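Local coordinates for protein methyltransferase (Streptomyces avermitilis, PDB 3GIW) that is of unproven function but binds S-adenosyl-L-homocysteine and is probably an S-adenosylmethionine-dependent methyltransferase with a Rossmann-like fold, at residues I79-D84 with R160-T165; R107-D112 with A134-D139. One frame throughout, in Å; residues are numbered along the deposited sequence. Where two conformers were deposited one is given.

Contacts 1 and 2 are two strand pairings of one seven-stranded mixed sheet, and their centres lie about 12 Å apart. Strands 81-85 and 107-112 are neighbours in that sheet: Arg-80 O lies 2.9 Å from Arg-107 N, and Asp-84 N lies 2.9 Å from Val-109 O. Contact 2 is nested within the loop of chain that contact 1 closes. Contact 2 carries Asp-112 and Asp-139, which bind S-adenosyl-L-homocysteine in another structure of this protein. Contact 1 reaches the same region through Asp-84, whose side chain is about 7 Å, between nearest atoms, from those of both Asp-112 and Arg-63, another residue of that site.

Contact 1: residues I79-D84 with R160-T165; sequences IRQFLD and RPVALT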
# COMPACT_ATOMS: atom_id res chain seq x y z
N ILE A 79 9.38 -13.26 8.19
CA ILE A 79 7.94 -13.31 8.10
C ILE A 79 7.49 -14.15 6.89
O ILE A 79 8.05 -14.04 5.77
CB ILE A 79 7.32 -11.89 8.00
CG1 ILE A 79 7.58 -11.09 9.30
CG2 ILE A 79 5.81 -11.96 7.67
CD1 ILE A 79 6.87 -11.68 10.57
N ARG A 80 6.52 -15.03 7.13
CA ARG A 80 6.03 -15.96 6.12
C ARG A 80 4.54 -15.82 5.84
O ARG A 80 3.98 -16.64 5.11
CB ARG A 80 6.33 -17.42 6.56
CG ARG A 80 7.81 -17.71 6.79
CD ARG A 80 8.56 -17.81 5.49
NE ARG A 80 10.00 -17.96 5.70
CZ ARG A 80 10.90 -16.98 5.68
NH1 ARG A 80 10.58 -15.70 5.44
NH2 ARG A 80 12.17 -17.29 5.90
N GLN A 81 3.90 -14.78 6.40
CA GLN A 81 2.49 -14.52 6.20
C GLN A 81 2.26 -13.03 6.06
O GLN A 81 2.76 -12.24 6.87
CB GLN A 81 1.69 -15.01 7.41
CG GLN A 81 1.86 -16.49 7.71
CD GLN A 81 0.83 -16.98 8.70
OE1 GLN A 81 -0.01 -17.85 8.36
NE2 GLN A 81 0.88 -16.42 9.92
N PHE A 82 1.46 -12.64 5.07
CA PHE A 82 1.20 -11.23 4.77
C PHE A 82 -0.29 -11.01 4.53
O PHE A 82 -0.94 -11.82 3.84
CB PHE A 82 1.98 -10.82 3.49
CG PHE A 82 3.46 -10.94 3.62
CD1 PHE A 82 4.08 -12.20 3.56
CD2 PHE A 82 4.25 -9.82 3.85
CE1 PHE A 82 5.47 -12.34 3.72
CE2 PHE A 82 5.63 -9.97 4.02
CZ PHE A 82 6.22 -11.21 3.95
N LEU A 83 -0.80 -9.90 5.05
CA LEU A 83 -2.14 -9.41 4.82
C LEU A 83 -2.02 -8.00 4.21
O LEU A 83 -1.64 -7.06 4.90
CB LEU A 83 -2.92 -9.37 6.13
CG LEU A 83 -4.36 -8.85 6.05
CD1 LEU A 83 -5.21 -9.50 4.96
CD2 LEU A 83 -5.08 -8.98 7.43
N ASP A 84 -2.37 -7.90 2.93
CA ASP A 84 -2.17 -6.67 2.16
C ASP A 84 -3.49 -5.98 1.93
O ASP A 84 -4.40 -6.51 1.25
CB ASP A 84 -1.54 -7.02 0.81
CG ASP A 84 -1.12 -5.79 -0.01
OD1 ASP A 84 -0.54 -4.84 0.55
OD2 ASP A 84 -1.34 -5.82 -1.25
N ARG A 160 0.31 -17.19 14.33
CA ARG A 160 1.73 -17.04 13.95
C ARG A 160 1.91 -15.65 13.33
O ARG A 160 0.95 -15.06 12.89
CB ARG A 160 2.17 -18.13 12.99
CG ARG A 160 2.17 -19.51 13.65
CD ARG A 160 2.23 -20.64 12.65
NE ARG A 160 1.87 -21.92 13.28
CZ ARG A 160 2.69 -22.62 14.04
NH1 ARG A 160 3.91 -22.16 14.29
NH2 ARG A 160 2.28 -23.76 14.59
N PRO A 161 3.14 -15.10 13.37
CA PRO A 161 3.33 -13.73 12.91
C PRO A 161 2.82 -13.47 11.49
O PRO A 161 2.98 -14.29 10.58
CB PRO A 161 4.84 -13.52 13.03
CG PRO A 161 5.25 -14.49 14.10
CD PRO A 161 4.39 -15.69 13.88
N VAL A 162 2.27 -12.28 11.32
CA VAL A 162 1.78 -11.76 10.04
C VAL A 162 2.32 -10.33 9.85
O VAL A 162 2.39 -9.57 10.82
CB VAL A 162 0.23 -11.70 10.07
CG1 VAL A 162 -0.34 -11.09 8.80
CG2 VAL A 162 -0.42 -13.11 10.23
N ALA A 163 2.72 -9.98 8.62
CA ALA A 163 2.96 -8.58 8.25
C ALA A 163 1.70 -7.99 7.62
O ALA A 163 1.24 -8.49 6.58
CB ALA A 163 4.10 -8.45 7.29
N LEU A 164 1.18 -6.96 8.26
CA LEU A 164 0.05 -6.19 7.80
C LEU A 164 0.62 -5.06 6.96
O LEU A 164 1.31 -4.18 7.49
CB LEU A 164 -0.75 -5.64 8.98
CG LEU A 164 -1.96 -4.79 8.66
CD1 LEU A 164 -3.05 -5.55 7.90
CD2 LEU A 164 -2.56 -4.18 9.94
N THR A 165 0.35 -5.11 5.65
CA THR A 165 0.81 -4.07 4.71
C THR A 165 -0.35 -3.17 4.28
O THR A 165 -1.36 -3.65 3.75
CB THR A 165 1.59 -4.69 3.51
OG1 THR A 165 0.80 -5.64 2.83
CG2 THR A 165 2.82 -5.47 4.01
O HOH W 1 5.25 -15.59 9.71
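Asp-84 and Thr-165 meet where strands 81-85 and 163-167 run in parallel, adjacent in the middle of a Rossmann-like sheet whose strand order, 3-2-1-4-5-7-6, is that of class I methyltransferases. The hydroxyl comes in at a slant across the carboxylate: Thr-165 OG1 donates to Asp-84 OD1 over 2.8 Å, reaching the oxygen on its anti side and 26° out of the carboxylate plane. With chi1 at 57°, Thr-165 OG1 sits between its own backbone N and carbonyl carbon, which turns the hydroxyl toward the aspartate. The other carboxylate oxygen, Asp-84 OD2, accepts from Thr-87 OG1.

On this same face Ala-163 CB packs 3.7 Å from Phe-82 CD2, approaching the ring obliquely. Ile-79 CG2 covers one face of that ring, 3.8 Å above its plane and nearer its border than its centre, and also touches Ala-163 CB. Leu-95 and Ala-99 of helix 95-102 pack against the Phe-82 side chain. On the opposite face Leu-83 and Leu-164 run alongside each other in the same direction, with Leu-83 CG 4.0 Å from Leu-164 CD1.

Where the segments enter the sheet, the extended Gln-81 side chain sends NE2 to Pro-161 O, 3.1 Å away, in a bond straight at N-H (179°) and lying in the amide plane. The donor nevertheless stands well above the carbonyl plane of Pro-161. Water 1 donates to the same oxygen and accepts from Arg-80 N, while Gln-81 OE1 takes the backbone N of Asp-157, so both ends of the amide are held.

Backbone bonds from Ala-163 N to Gln-81 O, Leu-83 N to Ala-163 O and Thr-165 N to Leu-83 O complete the pairing. A hydroxyl at each carboxylate oxygen should fix the rotation of the Asp-84 group and satisfies both buried oxygens.

Contact 2: residues R107-D112 with A134-D139; sequences RVVYVD and AYVEAD
Tyr-110 and Tyr-135 face the same side of two parallel strands at one edge of a Rossmann-like sheet with the strand order of class I methyltransferases, where strand 132-137 is outermost. Tyr-110 CB lies in the plane of the Tyr-135 ring, at its edge, 3.9 Å from CD1. With CG anti to the backbone N (chi1 177°), the Tyr-135 ring extends alongside residues 110-112 and brings OH to 3.3 Å from Asp-112 CB. On the other face, Val-109 CG1 meets Val-136 CG2 at 4.1 Å and Val-111 CG1 meets Ala-138 CB.

Backbone bonds set this register. Tyr-110 N donates to Ala-134 O in an almost straight bond (178°), and Tyr-110 O receives Val-136 N at 2.8 Å. The next bond, from Asp-112 N to Val-136 O, is weak at 3.3 Å, but Ala-138 N donates to Asp-112 O beyond it.

Farther out, Val-108 CG1 sits over the centre of the Tyr-110 ring, whose OH is hydrogen-bonded to His-96 ND1. Val-117 and Leu-118 of helix 115-119 pack on Tyr-135. The Asp-112 carboxylate is held by Gly-88 N at OD2 and Asp-114 N at OD1, which positions a residue of the S-adenosyl-L-homocysteine site. A glycerol, probably from the crystallisation liquor, lies about 3 Å, nearest atoms, from that side chain and is hydrogen-bonded through its O1 to Ala-138 O.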
# COMPACT_ATOMS: atom_id res chain seq x y z
N ARG A 107 2.63 -17.26 2.63
CA ARG A 107 1.18 -17.14 2.44
C ARG A 107 0.79 -15.66 2.38
O ARG A 107 1.30 -14.87 3.19
CB ARG A 107 0.45 -17.79 3.62
CG ARG A 107 0.82 -19.24 3.87
CD ARG A 107 0.40 -19.66 5.27
NE ARG A 107 0.41 -21.12 5.41
CZ ARG A 107 0.18 -21.79 6.54
NH1 ARG A 107 -0.09 -21.15 7.67
NH2 ARG A 107 0.22 -23.11 6.54
N VAL A 108 -0.09 -15.28 1.45
CA VAL A 108 -0.48 -13.88 1.27
C VAL A 108 -1.97 -13.80 1.01
O VAL A 108 -2.52 -14.55 0.17
CB VAL A 108 0.27 -13.21 0.09
CG1 VAL A 108 -0.14 -11.76 -0.06
CG2 VAL A 108 1.78 -13.37 0.28
N VAL A 109 -2.64 -12.93 1.75
CA VAL A 109 -4.03 -12.57 1.46
C VAL A 109 -4.02 -11.12 0.95
O VAL A 109 -3.55 -10.22 1.64
CB VAL A 109 -4.97 -12.69 2.66
CG1 VAL A 109 -6.39 -12.16 2.38
CG2 VAL A 109 -5.03 -14.13 3.14
N TYR A 110 -4.60 -10.91 -0.24
CA TYR A 110 -4.76 -9.60 -0.84
C TYR A 110 -6.20 -9.11 -0.70
O TYR A 110 -7.17 -9.91 -0.79
CB TYR A 110 -4.48 -9.75 -2.30
CG TYR A 110 -3.07 -10.09 -2.71
CD1 TYR A 110 -2.08 -9.13 -2.71
CD2 TYR A 110 -2.74 -11.34 -3.21
CE1 TYR A 110 -0.81 -9.37 -3.23
CE2 TYR A 110 -1.45 -11.63 -3.71
CZ TYR A 110 -0.46 -10.62 -3.73
OH TYR A 110 0.80 -10.82 -4.24
N VAL A 111 -6.38 -7.80 -0.54
CA VAL A 111 -7.68 -7.21 -0.29
C VAL A 111 -7.81 -5.89 -1.04
O VAL A 111 -6.92 -5.06 -1.01
CB VAL A 111 -7.86 -6.91 1.23
CG1 VAL A 111 -9.26 -6.38 1.51
CG2 VAL A 111 -7.55 -8.17 2.08
N ASP A 112 -8.90 -5.70 -1.78
CA ASP A 112 -9.21 -4.39 -2.37
C ASP A 112 -10.72 -4.23 -2.49
O ASP A 112 -11.46 -5.22 -2.37
CB ASP A 112 -8.52 -4.19 -3.76
CG ASP A 112 -8.22 -2.72 -4.09
OD1 ASP A 112 -9.11 -1.97 -4.54
OD2 ASP A 112 -7.07 -2.29 -3.94
N ALA A 134 -4.66 -15.80 -1.58
CA ALA A 134 -6.10 -15.61 -1.73
C ALA A 134 -6.38 -14.12 -1.99
O ALA A 134 -5.54 -13.26 -1.71
CB ALA A 134 -6.82 -16.08 -0.46
N TYR A 135 -7.57 -13.85 -2.52
CA TYR A 135 -8.04 -12.50 -2.78
C TYR A 135 -9.41 -12.33 -2.19
O TYR A 135 -10.30 -13.20 -2.39
CB TYR A 135 -8.08 -12.16 -4.29
CG TYR A 135 -8.64 -10.77 -4.52
CD1 TYR A 135 -7.89 -9.65 -4.19
CD2 TYR A 135 -9.95 -10.56 -4.98
CE1 TYR A 135 -8.39 -8.37 -4.32
CE2 TYR A 135 -10.48 -9.25 -5.10
CZ TYR A 135 -9.69 -8.16 -4.78
OH TYR A 135 -10.12 -6.86 -4.87
N VAL A 136 -9.60 -11.23 -1.47
CA VAL A 136 -10.87 -10.88 -0.83
C VAL A 136 -11.25 -9.47 -1.31
O VAL A 136 -10.47 -8.55 -1.20
CB VAL A 136 -10.68 -10.90 0.76
CG1 VAL A 136 -11.92 -10.34 1.48
CG2 VAL A 136 -10.30 -12.29 1.28
N GLU A 137 -12.44 -9.31 -1.86
CA GLU A 137 -12.99 -7.99 -2.14
C GLU A 137 -13.70 -7.49 -0.88
O GLU A 137 -14.72 -8.05 -0.49
CB GLU A 137 -13.97 -8.03 -3.32
CG GLU A 137 -14.41 -6.68 -3.80
CD GLU A 137 -15.35 -6.79 -4.98
OE1 GLU A 137 -16.54 -7.12 -4.77
OE2 GLU A 137 -14.89 -6.60 -6.12
N ALA A 138 -13.16 -6.43 -0.28
CA ALA A 138 -13.67 -5.91 1.01
C ALA A 138 -13.17 -4.51 1.23
O ALA A 138 -12.18 -4.07 0.63
CB ALA A 138 -13.26 -6.83 2.16
N ASP A 139 -13.88 -3.81 2.13
CA ASP A 139 -13.58 -2.44 2.51
C ASP A 139 -12.96 -2.41 3.91
O ASP A 139 -13.54 -2.97 4.86
CB ASP A 139 -14.88 -1.64 2.52
CG ASP A 139 -14.64 -0.14 2.45
OD1 ASP A 139 -13.67 0.36 3.06
OD2 ASP A 139 -15.45 0.54 1.77